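Local structure of CRISPR-associated endonuclease Cas9 (Campylobacter jejuni subsp. jejuni serotype O:2, 5X2H) at residues 733-738 and 825-830; 746-751 and 808-813; 623-628 and 773-778. The protein is an RNA-guided, magnesium-dependent endonuclease of bacterial antiviral defence that cleaves the two strands of target DNA with separate HNH and RuvC-like nuclease domains. One frame throughout, in Å; residues are numbered along the deposited sequence.

Overall arrangement
From the N terminus, 623-628 comes first; it belongs to the RuvC-like part and waits for 773-778, about 145 residues on, to close contact 3. Before that closure the chain opens contact 1 at 733-738, on strand 733-740, at one edge of a three-stranded antiparallel sheet, and contact 2 at 746-751. Contact 3 therefore crosses both. Contact 2 closes at 808-813 within a six-stranded antiparallel sheet, and contact 1 closes last, at 825-830, so contact 2 is enclosed by it. The two meet directly: Lys813 NZ lies 2.8 Å from Ser738 O, a probable hydrogen bond. Contact 3, its centre about 19 Å from that of contact 2, ties the PAM-interacting region to the RuvC-like part.

Contact 1 of 3, residues 733-738 and 825-830; sequences YEFCFS and AEFRQR. With nucleotides of chain B.
Cys736 O is linked to the backbone of Arg828 through a single water. The water donates to Cys736 O at 2.9 Å and accepts from Arg828 N at 3.0 Å, which joins strand 733-738 to the tail segment 825-830 where no direct hydrogen bond does so. Around this bridge the packing centres on the ring of Phe735. Its CG stands anti to the backbone N (chi1 171°), which carries the ring out toward Arg830. There Arg830 CB sits 3.7 Å from the ring centroid and only 5° off the normal, a CH-pi contact over the face; the opposite face is covered by the backbone N of Phe737. The rim is occupied too: Arg828 O lies near the ring plane, 3.3 Å from Phe735 CE2. Phe827 answers with an edge of its own, bringing CE1 to 3.6 Å from Phe735 O. Beyond the phenyl ring the extended chain of Arg830 leads its guanidinium to a salt bridge with Asp685 and to hydrogen bonds with Pro711 O and Asn712 OD1, which pin the far end of the side chain.

The other end of the segment contacts the RNA. Glu826 N donates to N7 of A76 of chain B at 2.9 Å, and a weak return bond runs from N6 of the base to Glu826 O. Arg828 lays one guanidinium face over that adenine, while its NH1, 3.1 Å from Glu826 OE1, forms a salt bridge in the guanidinium plane that meets the carboxylate oxygen on its anti side, 22° out of the carboxylate plane, and probably helps fix the group's rotation. Cys736 and Phe737 both face Ile686, a classic beta bulge in strand 733-740, at one edge of an antiparallel sheet, against which the RNA-contacting C-terminal tail is packed.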
loop_
_atom_site.group_PDB
_atom_site.type_symbol
_atom_site.label_atom_id
_atom_site.label_comp_id
_atom_site.label_asym_id
_atom_site.label_seq_id
_atom_site.Cartn_x
_atom_site.Cartn_y
_atom_site.Cartn_z
ATOM N N TYR A 733 -8.861 -21.275 37.745
ATOM C CA TYR A 733 -8.928 -19.926 37.204
ATOM C C TYR A 733 -10.089 -19.826 36.226
ATOM O O TYR A 733 -10.313 -20.733 35.417
ATOM C CB TYR A 733 -7.621 -19.549 36.501
ATOM C CG TYR A 733 -6.385 -19.737 37.351
ATOM C CD1 TYR A 733 -5.755 -20.974 37.430
ATOM C CD2 TYR A 733 -5.843 -18.678 38.070
ATOM C CE1 TYR A 733 -4.623 -21.151 38.205
ATOM C CE2 TYR A 733 -4.710 -18.846 38.845
ATOM C CZ TYR A 733 -4.106 -20.083 38.911
ATOM O OH TYR A 733 -2.981 -20.253 39.682
ATOM N N GLU A 734 -10.825 -18.723 36.300
ATOM C CA GLU A 734 -11.941 -18.466 35.401
ATOM C C GLU A 734 -11.584 -17.325 34.461
ATOM O O GLU A 734 -11.054 -16.296 34.894
ATOM C CB GLU A 734 -13.220 -18.137 36.176
ATOM C CG GLU A 734 -13.063 -17.073 37.250
ATOM C CD GLU A 734 -14.396 -16.631 37.827
ATOM O OE1 GLU A 734 -14.924 -15.592 37.375
ATOM O OE2 GLU A 734 -14.922 -17.328 38.720
ATOM N N PHE A 735 -11.864 -17.522 33.177
ATOM C CA PHE A 735 -11.657 -16.477 32.186
ATOM C C PHE A 735 -12.579 -15.299 32.466
ATOM O O PHE A 735 -13.784 -15.475 32.670
ATOM C CB PHE A 735 -11.906 -17.035 30.785
ATOM C CG PHE A 735 -11.917 -15.994 29.703
ATOM C CD1 PHE A 735 -10.734 -15.438 29.245
ATOM C CD2 PHE A 735 -13.110 -15.592 29.124
ATOM C CE1 PHE A 735 -10.743 -14.488 28.239
ATOM C CE2 PHE A 735 -13.126 -14.640 28.122
ATOM C CZ PHE A 735 -11.943 -14.093 27.674
ATOM N N CYS A 736 -12.010 -14.094 32.481
ATOM C CA CYS A 736 -12.777 -12.873 32.704
ATOM C C CYS A 736 -13.145 -12.188 31.393
ATOM O O CYS A 736 -14.330 -12.007 31.094
ATOM C CB CYS A 736 -11.988 -11.914 33.603
ATOM S SG CYS A 736 -11.520 -12.624 35.185
ATOM N N PHE A 737 -12.144 -11.802 30.605
ATOM C CA PHE A 737 -12.360 -11.102 29.346
ATOM C C PHE A 737 -11.040 -11.056 28.588
ATOM O O PHE A 737 -9.972 -11.336 29.139
ATOM C CB PHE A 737 -12.908 -9.689 29.568
ATOM C CG PHE A 737 -12.258 -8.957 30.708
ATOM C CD1 PHE A 737 -11.017 -8.367 30.555
ATOM C CD2 PHE A 737 -12.896 -8.854 31.933
ATOM C CE1 PHE A 737 -10.422 -7.691 31.602
ATOM C CE2 PHE A 737 -12.308 -8.180 32.982
ATOM C CZ PHE A 737 -11.070 -7.597 32.817
ATOM N N SER A 738 -11.133 -10.704 27.309
ATOM C CA SER A 738 -9.974 -10.501 26.454
ATOM C C SER A 738 -9.784 -9.011 26.225
ATOM O O SER A 738 -10.752 -8.293 25.949
ATOM C CB SER A 738 -10.141 -11.223 25.116
ATOM O OG SER A 738 -10.266 -12.621 25.305
ATOM N N ALA A 825 -19.258 -4.389 29.635
ATOM C CA ALA A 825 -19.102 -5.505 28.709
ATOM C C ALA A 825 -19.755 -6.748 29.298
ATOM O O ALA A 825 -19.318 -7.256 30.335
ATOM C CB ALA A 825 -17.624 -5.749 28.418
ATOM N N GLU A 826 -20.809 -7.232 28.645
ATOM C CA GLU A 826 -21.402 -8.501 29.036
ATOM C C GLU A 826 -20.381 -9.620 28.871
ATOM O O GLU A 826 -19.464 -9.536 28.048
ATOM C CB GLU A 826 -22.647 -8.790 28.196
ATOM C CG GLU A 826 -23.761 -7.771 28.369
ATOM C CD GLU A 826 -24.914 -7.994 27.409
ATOM O OE1 GLU A 826 -24.805 -8.891 26.545
ATOM O OE2 GLU A 826 -25.929 -7.270 27.517
ATOM N N PHE A 827 -20.536 -10.672 29.670
ATOM C CA PHE A 827 -19.584 -11.772 29.620
ATOM C C PHE A 827 -19.674 -12.493 28.283
ATOM O O PHE A 827 -20.761 -12.868 27.835
ATOM C CB PHE A 827 -19.824 -12.763 30.757
ATOM C CG PHE A 827 -18.983 -14.007 30.651
ATOM C CD1 PHE A 827 -17.654 -13.996 31.040
ATOM C CD2 PHE A 827 -19.517 -15.182 30.147
ATOM C CE1 PHE A 827 -16.875 -15.135 30.937
ATOM C CE2 PHE A 827 -18.744 -16.323 30.039
ATOM C CZ PHE A 827 -17.422 -16.300 30.437
ATOM N N ARG A 828 -18.521 -12.682 27.649
ATOM C CA ARG A 828 -18.394 -13.482 26.441
ATOM C C ARG A 828 -17.311 -14.520 26.688
ATOM O O ARG A 828 -16.242 -14.188 27.214
ATOM C CB ARG A 828 -18.041 -12.611 25.231
ATOM C CG ARG A 828 -18.994 -11.446 24.984
ATOM C CD ARG A 828 -20.309 -11.908 24.377
ATOM N NE ARG A 828 -20.851 -10.919 23.446
ATOM C CZ ARG A 828 -21.851 -10.088 23.725
ATOM N NH1 ARG A 828 -22.439 -10.127 24.912
ATOM N NH2 ARG A 828 -22.270 -9.222 22.810
ATOM N N GLN A 829 -17.586 -15.771 26.327
ATOM C CA GLN A 829 -16.614 -16.828 26.567
ATOM C C GLN A 829 -15.355 -16.595 25.734
ATOM O O GLN A 829 -15.358 -15.859 24.742
ATOM C CB GLN A 829 -17.215 -18.200 26.260
ATOM C CG GLN A 829 -17.430 -18.483 24.786
ATOM C CD GLN A 829 -17.985 -19.875 24.537
ATOM O OE1 GLN A 829 -18.582 -20.140 23.492
ATOM N NE2 GLN A 829 -17.789 -20.772 25.498
ATOM N N ARG A 830 -14.267 -17.230 26.163
ATOM C CA ARG A 830 -12.970 -17.018 25.533
ATOM C C ARG A 830 -13.016 -17.432 24.067
ATOM O O ARG A 830 -13.420 -18.550 23.738
ATOM C CB ARG A 830 -11.891 -17.807 26.277
ATOM C CG ARG A 830 -10.466 -17.384 25.943
ATOM C CD ARG A 830 -9.439 -18.285 26.624
ATOM N NE ARG A 830 -8.079 -17.781 26.454
ATOM C CZ ARG A 830 -6.981 -18.443 26.810
ATOM N NH1 ARG A 830 -7.078 -19.650 27.354
ATOM N NH2 ARG A 830 -5.785 -17.902 26.617
ATOM P P A B 76 -24.755 -6.316 18.674
ATOM O OP1 A B 76 -24.231 -7.586 19.241
ATOM O OP2 A B 76 -26.119 -6.273 18.089
ATOM O "O5'" A B 76 -24.668 -5.209 19.812
ATOM C "C5'" A B 76 -23.427 -4.606 20.146
ATOM C "C4'" A B 76 -23.554 -3.728 21.365
ATOM O "O4'" A B 76 -23.635 -4.548 22.550
ATOM C "C3'" A B 76 -22.397 -2.776 21.629
ATOM O "O3'" A B 76 -22.546 -1.587 20.864
ATOM C "C2'" A B 76 -22.450 -2.560 23.147
ATOM O "O2'" A B 76 -23.297 -1.469 23.480
ATOM C "C1'" A B 76 -23.098 -3.857 23.653
ATOM N N9 A B 76 -22.183 -4.754 24.387
ATOM C C8 A B 76 -22.317 -5.124 25.704
ATOM N N7 A B 76 -21.389 -5.943 26.126
ATOM C C5 A B 76 -20.591 -6.137 25.007
ATOM C C6 A B 76 -19.435 -6.907 24.802
ATOM N N6 A B 76 -18.864 -7.648 25.753
ATOM N N1 A B 76 -18.877 -6.887 23.573
ATOM C C2 A B 76 -19.450 -6.142 22.620
ATOM N N3 A B 76 -20.537 -5.377 22.691
ATOM C C4 A B 76 -21.069 -5.416 23.925
HETATM O O HOH W 1 -15.717 -11.961 28.539
#

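Contact 2 of 3, residues 746-751 and 808-813; sequences LIQTKD and LKVFEK
Leu746 and Glu812 exchange two backbone hydrogen bonds: Leu746 N reaches Glu812 O at 2.8 Å, and Glu812 N returns to Leu746 O at 3.0 Å. One residue pair further, Ile747 faces Phe811 in a non-hydrogen-bonded pair; the backbone of Ile747 bonds instead to Glu756 of the next strand. Val810 O then accepts from Gln748 N at 3.1 Å and also receives a CA-H...O contact from Ile747 CA, 3.2 Å away. Gln748 O is gripped twice. Lys809 N meets it at 2.8 Å, nearly along the C=O axis, and Val810 N at 3.2 Å on a lone pair in the carbonyl plane. Lys809 and Val810 together face Gln748, a classic beta bulge, placed where strand 810-816 begins. The short strand axes run at 176°, antiparallel, as inner neighbours in the six-stranded sheet of the PAM-interacting C-terminal domain.

The amide of the buried Gln748 has its NE2 bonded to Met752 O. With CG anti to the backbone N (chi1 -178°) and the rest extended, the side chain runs alongside the aliphatic part of Lys809 and packs OE1 3.4 Å from Val810 CG2. Glu812, bent at chi2, carries its carboxylate away from Leu746 to a salt bridge with Lys824. On the face bearing Ile747 and Phe811 the contact is apolar: Ile747 CG2 touches Phe811 CD1 at 3.7 Å, while Leu808 CD1 lies over one face of the phenyl ring, toward its rim; the ring is also met edge-to-face by Phe695 and Phe737.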
loop_
_atom_site.group_PDB
_atom_site.type_symbol
_atom_site.label_atom_id
_atom_site.label_comp_id
_atom_site.label_asym_id
_atom_site.label_seq_id
_atom_site.Cartn_x
_atom_site.Cartn_y
_atom_site.Cartn_z
ATOM N N LEU A 746 -12.135 -0.602 33.559
ATOM C CA LEU A 746 -12.318 0.094 34.825
ATOM C C LEU A 746 -11.430 -0.584 35.856
ATOM O O LEU A 746 -11.604 -1.775 36.136
ATOM C CB LEU A 746 -13.782 0.055 35.265
ATOM C CG LEU A 746 -14.118 0.714 36.602
ATOM C CD1 LEU A 746 -14.270 2.220 36.433
ATOM C CD2 LEU A 746 -15.373 0.100 37.195
ATOM N N ILE A 747 -10.475 0.163 36.411
ATOM C CA ILE A 747 -9.502 -0.410 37.330
ATOM C C ILE A 747 -9.430 0.421 38.602
ATOM O O ILE A 747 -9.755 1.610 38.622
ATOM C CB ILE A 747 -8.095 -0.535 36.708
ATOM C CG1 ILE A 747 -7.563 0.838 36.299
ATOM C CG2 ILE A 747 -8.115 -1.482 35.526
ATOM C CD1 ILE A 747 -6.131 0.801 35.817
ATOM N N GLN A 748 -8.981 -0.232 39.673
ATOM C CA GLN A 748 -8.766 0.426 40.953
ATOM C C GLN A 748 -7.702 -0.345 41.719
ATOM O O GLN A 748 -7.815 -1.564 41.883
ATOM C CB GLN A 748 -10.063 0.499 41.769
ATOM C CG GLN A 748 -9.919 1.220 43.100
ATOM C CD GLN A 748 -11.197 1.190 43.921
ATOM O OE1 GLN A 748 -12.173 0.540 43.546
ATOM N NE2 GLN A 748 -11.197 1.898 45.046
ATOM N N THR A 749 -6.672 0.360 42.169
ATOM C CA THR A 749 -5.687 -0.228 43.059
ATOM C C THR A 749 -6.128 -0.046 44.507
ATOM O O THR A 749 -7.072 0.686 44.811
ATOM C CB THR A 749 -4.310 0.398 42.843
ATOM O OG1 THR A 749 -4.261 1.676 43.488
ATOM C CG2 THR A 749 -4.039 0.576 41.359
ATOM N N LYS A 750 -5.423 -0.727 45.411
ATOM C CA LYS A 750 -5.768 -0.639 46.826
ATOM C C LYS A 750 -5.610 0.780 47.355
ATOM O O LYS A 750 -6.306 1.171 48.298
ATOM C CB LYS A 750 -4.905 -1.606 47.635
ATOM C CG LYS A 750 -5.687 -2.524 48.558
ATOM C CD LYS A 750 -5.382 -3.979 48.249
ATOM C CE LYS A 750 -3.892 -4.263 48.371
ATOM N NZ LYS A 750 -3.510 -5.560 47.742
ATOM N N ASP A 751 -4.713 1.564 46.763
ATOM C CA ASP A 751 -4.469 2.932 47.199
ATOM C C ASP A 751 -5.408 3.945 46.554
ATOM O O ASP A 751 -5.329 5.134 46.879
ATOM C CB ASP A 751 -3.013 3.320 46.919
ATOM C CG ASP A 751 -2.038 2.660 47.884
ATOM O OD1 ASP A 751 -2.403 2.464 49.064
ATOM O OD2 ASP A 751 -0.907 2.336 47.462
ATOM N N LEU A 808 -5.073 -6.067 41.782
ATOM C CA LEU A 808 -6.034 -5.010 41.502
ATOM C C LEU A 808 -7.329 -5.261 42.262
ATOM O O LEU A 808 -7.831 -6.388 42.312
ATOM C CB LEU A 808 -6.313 -4.924 40.001
ATOM C CG LEU A 808 -5.271 -4.218 39.130
ATOM C CD1 LEU A 808 -5.653 -4.300 37.648
ATOM C CD2 LEU A 808 -5.117 -2.773 39.563
ATOM N N LYS A 809 -7.864 -4.201 42.870
ATOM C CA LYS A 809 -9.119 -4.332 43.602
ATOM C C LYS A 809 -10.305 -4.402 42.647
ATOM O O LYS A 809 -11.267 -5.137 42.898
ATOM C CB LYS A 809 -9.268 -3.170 44.585
ATOM C CG LYS A 809 -10.580 -3.154 45.337
ATOM C CD LYS A 809 -10.624 -2.015 46.349
ATOM C CE LYS A 809 -11.976 -1.942 47.035
ATOM N NZ LYS A 809 -12.004 -0.893 48.094
ATOM N N VAL A 810 -10.250 -3.652 41.547
ATOM C CA VAL A 810 -11.277 -3.668 40.511
ATOM C C VAL A 810 -10.587 -3.826 39.162
ATOM O O VAL A 810 -9.590 -3.148 38.887
ATOM C CB VAL A 810 -12.139 -2.391 40.535
ATOM C CG1 VAL A 810 -13.052 -2.331 39.314
ATOM C CG2 VAL A 810 -12.956 -2.325 41.814
ATOM N N PHE A 811 -11.108 -4.726 38.328
ATOM C CA PHE A 811 -10.541 -4.971 36.999
ATOM C C PHE A 811 -11.685 -5.495 36.130
ATOM O O PHE A 811 -11.945 -6.701 36.087
ATOM C CB PHE A 811 -9.376 -5.949 37.063
ATOM C CG PHE A 811 -8.509 -5.951 35.834
ATOM C CD1 PHE A 811 -8.724 -5.041 34.812
ATOM C CD2 PHE A 811 -7.481 -6.871 35.697
ATOM C CE1 PHE A 811 -7.926 -5.046 33.678
ATOM C CE2 PHE A 811 -6.679 -6.880 34.564
ATOM C CZ PHE A 811 -6.902 -5.965 33.555
ATOM N N GLU A 812 -12.369 -4.572 35.451
ATOM C CA GLU A 812 -13.576 -4.875 34.695
ATOM C C GLU A 812 -13.460 -4.312 33.285
ATOM O O GLU A 812 -12.831 -3.275 33.065
ATOM C CB GLU A 812 -14.824 -4.293 35.375
ATOM C CG GLU A 812 -14.973 -4.646 36.850
ATOM C CD GLU A 812 -15.783 -5.907 37.076
ATOM O OE1 GLU A 812 -16.512 -6.326 36.151
ATOM O OE2 GLU A 812 -15.694 -6.479 38.184
ATOM N N LYS A 813 -14.087 -4.996 32.331
ATOM C CA LYS A 813 -14.058 -4.585 30.935
ATOM C C LYS A 813 -15.337 -3.839 30.578
ATOM O O LYS A 813 -16.431 -4.223 31.000
ATOM C CB LYS A 813 -13.878 -5.789 30.005
ATOM C CG LYS A 813 -13.793 -5.424 28.520
ATOM C CD LYS A 813 -13.709 -6.655 27.626
ATOM C CE LYS A 813 -13.476 -6.257 26.174
ATOM N NZ LYS A 813 -13.367 -7.438 25.266
#

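Contact 3 of 3, residues 623-628 and 773-778; sequences EIFVSK and SKHDNK
Phe625 and His775 form an offset stack, their centroids 4.4 Å apart and their planes inclined by 18°. The displacement brings Phe625 CD1 over the middle of the imidazole, while His775 CB, 4.0 Å from the phenyl centroid, adds a CH-pi contact over the face of the phenyl ring. The histidine CG lies between the backbone N and the carbonyl carbon (chi1 73°), folding the ring across to segment 623-628. The imidazole thus lies between the Phe625 ring and the carboxylate carbon of Asp776, which is offset toward the rim of the opposite face.

The polar link across the contact is slight: His775 NE2 donates to Ile624 O in a weak, long bond of 3.5 Å. Packing is carried by Val626, whose CG2 reaches 3.7 Å from Asp776 CA and also packs against His775 CD2. At the imidazole edge that same CD2 comes to 3.1 Å from Val626 N, a close contact near the ring plane.

The polar network within segment 773-778 centres on Asp776. Its OD1 takes Lys774 NZ on its syn lone pair, a salt bridge of 2.6 Å. The same oxygen accepts Lys778 N at 3.2 Å from 74° out of the carboxylate plane, closing an Asx turn in the loop that carries His775.

Tyr759 OH bonds to both Val626 O and Lys628 N, adding a second tie. The side chain of Val626 lies about 7 Å from that of His558, a predicted magnesium ligand, so this loop-to-loop junction joins the PAM-interacting domain to the RuvC-like nuclease domain beside its probable metal site.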
loop_
_atom_site.group_PDB
_atom_site.type_symbol
_atom_site.label_atom_id
_atom_site.label_comp_id
_atom_site.label_asym_id
_atom_site.label_seq_id
_atom_site.Cartn_x
_atom_site.Cartn_y
_atom_site.Cartn_z
ATOM N N GLU A 623 -18.282 17.129 29.269
ATOM C CA GLU A 623 -19.068 15.906 29.356
ATOM C C GLU A 623 -18.629 14.850 28.350
ATOM O O GLU A 623 -19.074 13.701 28.446
ATOM C CB GLU A 623 -20.552 16.224 29.152
ATOM C CG GLU A 623 -21.092 17.259 30.126
ATOM C CD GLU A 623 -22.482 17.737 29.758
ATOM O OE1 GLU A 623 -23.140 17.068 28.933
ATOM O OE2 GLU A 623 -22.914 18.782 30.289
ATOM N N ILE A 624 -17.767 15.211 27.399
ATOM C CA ILE A 624 -17.335 14.277 26.369
ATOM C C ILE A 624 -16.496 13.170 26.989
ATOM O O ILE A 624 -15.622 13.421 27.828
ATOM C CB ILE A 624 -16.535 15.015 25.284
ATOM C CG1 ILE A 624 -17.389 16.090 24.617
ATOM C CG2 ILE A 624 -15.990 14.037 24.250
ATOM C CD1 ILE A 624 -16.589 16.995 23.728
ATOM N N PHE A 625 -16.758 11.936 26.573
ATOM C CA PHE A 625 -15.845 10.825 26.808
ATOM C C PHE A 625 -15.281 10.417 25.453
ATOM O O PHE A 625 -16.015 9.913 24.595
ATOM C CB PHE A 625 -16.535 9.655 27.500
ATOM C CG PHE A 625 -15.578 8.617 28.008
ATOM C CD1 PHE A 625 -14.946 8.779 29.233
ATOM C CD2 PHE A 625 -15.291 7.493 27.254
ATOM C CE1 PHE A 625 -14.057 7.830 29.701
ATOM C CE2 PHE A 625 -14.403 6.540 27.717
ATOM C CZ PHE A 625 -13.785 6.709 28.941
ATOM N N VAL A 626 -13.981 10.654 25.262
ATOM C CA VAL A 626 -13.351 10.412 23.970
ATOM C C VAL A 626 -13.445 8.935 23.620
ATOM O O VAL A 626 -13.076 8.063 24.417
ATOM C CB VAL A 626 -11.896 10.898 23.997
ATOM C CG1 VAL A 626 -11.232 10.659 22.653
ATOM C CG2 VAL A 626 -11.844 12.371 24.374
ATOM N N SER A 627 -13.937 8.647 22.418
ATOM C CA SER A 627 -14.169 7.282 21.967
ATOM C C SER A 627 -12.986 6.787 21.148
ATOM O O SER A 627 -12.545 7.462 20.210
ATOM C CB SER A 627 -15.450 7.193 21.134
ATOM O OG SER A 627 -15.618 5.890 20.598
ATOM N N LYS A 628 -12.483 5.606 21.500
ATOM C CA LYS A 628 -11.449 4.913 20.754
ATOM C C LYS A 628 -11.878 3.468 20.539
ATOM O O LYS A 628 -12.371 2.823 21.472
ATOM C CB LYS A 628 -10.100 4.942 21.490
ATOM C CG LYS A 628 -9.593 6.330 21.837
ATOM C CD LYS A 628 -8.192 6.262 22.434
ATOM C CE LYS A 628 -7.692 7.641 22.835
ATOM N NZ LYS A 628 -6.248 7.631 23.193
ATOM N N SER A 773 -4.038 4.778 29.793
ATOM C CA SER A 773 -4.045 6.197 29.474
ATOM C C SER A 773 -5.428 6.777 29.728
ATOM O O SER A 773 -6.432 6.060 29.765
ATOM C CB SER A 773 -3.621 6.446 28.021
ATOM O OG SER A 773 -4.464 5.745 27.129
ATOM N N LYS A 774 -5.464 8.093 29.908
ATOM C CA LYS A 774 -6.715 8.801 30.134
ATOM C C LYS A 774 -7.384 9.098 28.799
ATOM O O LYS A 774 -6.711 9.402 27.812
ATOM C CB LYS A 774 -6.455 10.094 30.908
ATOM C CG LYS A 774 -7.706 10.837 31.357
ATOM C CD LYS A 774 -7.368 11.835 32.455
ATOM C CE LYS A 774 -8.578 12.644 32.889
ATOM N NZ LYS A 774 -8.878 13.746 31.938
ATOM N N HIS A 775 -8.718 9.021 28.781
ATOM C CA HIS A 775 -9.457 9.055 27.519
ATOM C C HIS A 775 -9.141 10.316 26.720
ATOM O O HIS A 775 -8.850 10.245 25.520
ATOM C CB HIS A 775 -10.961 8.938 27.783
ATOM C CG HIS A 775 -11.574 10.169 28.375
ATOM N ND1 HIS A 775 -11.510 10.461 29.720
ATOM C CD2 HIS A 775 -12.257 11.189 27.802
ATOM C CE1 HIS A 775 -12.129 11.606 29.951
ATOM N NE2 HIS A 775 -12.593 12.067 28.804
ATOM N N ASP A 776 -9.176 11.478 27.370
ATOM C CA ASP A 776 -8.959 12.744 26.685
ATOM C C ASP A 776 -7.504 13.186 26.697
ATOM O O ASP A 776 -7.171 14.172 26.030
ATOM C CB ASP A 776 -9.832 13.841 27.310
ATOM C CG ASP A 776 -9.624 13.977 28.807
ATOM O OD1 ASP A 776 -8.788 13.239 29.368
ATOM O OD2 ASP A 776 -10.297 14.824 29.427
ATOM N N ASN A 777 -6.638 12.483 27.430
ATOM C CA ASN A 777 -5.231 12.859 27.575
ATOM C C ASN A 777 -5.092 14.299 28.069
ATOM O O ASN A 777 -4.170 15.022 27.690
ATOM C CB ASN A 777 -4.464 12.648 26.268
ATOM C CG ASN A 777 -2.965 12.589 26.478
ATOM O OD1 ASN A 777 -2.446 11.621 27.034
ATOM N ND2 ASN A 777 -2.261 13.625 26.037
ATOM N N LYS A 778 -6.021 14.719 28.924
ATOM C CA LYS A 778 -6.049 16.076 29.450
ATOM C C LYS A 778 -5.472 16.073 30.860
ATOM O O LYS A 778 -5.986 15.381 31.746
ATOM C CB LYS A 778 -7.473 16.632 29.447
ATOM C CG LYS A 778 -7.563 18.121 29.710
ATOM C CD LYS A 778 -9.013 18.583 29.703
ATOM C CE LYS A 778 -9.128 20.087 29.901
ATOM N NZ LYS A 778 -10.553 20.514 29.998
#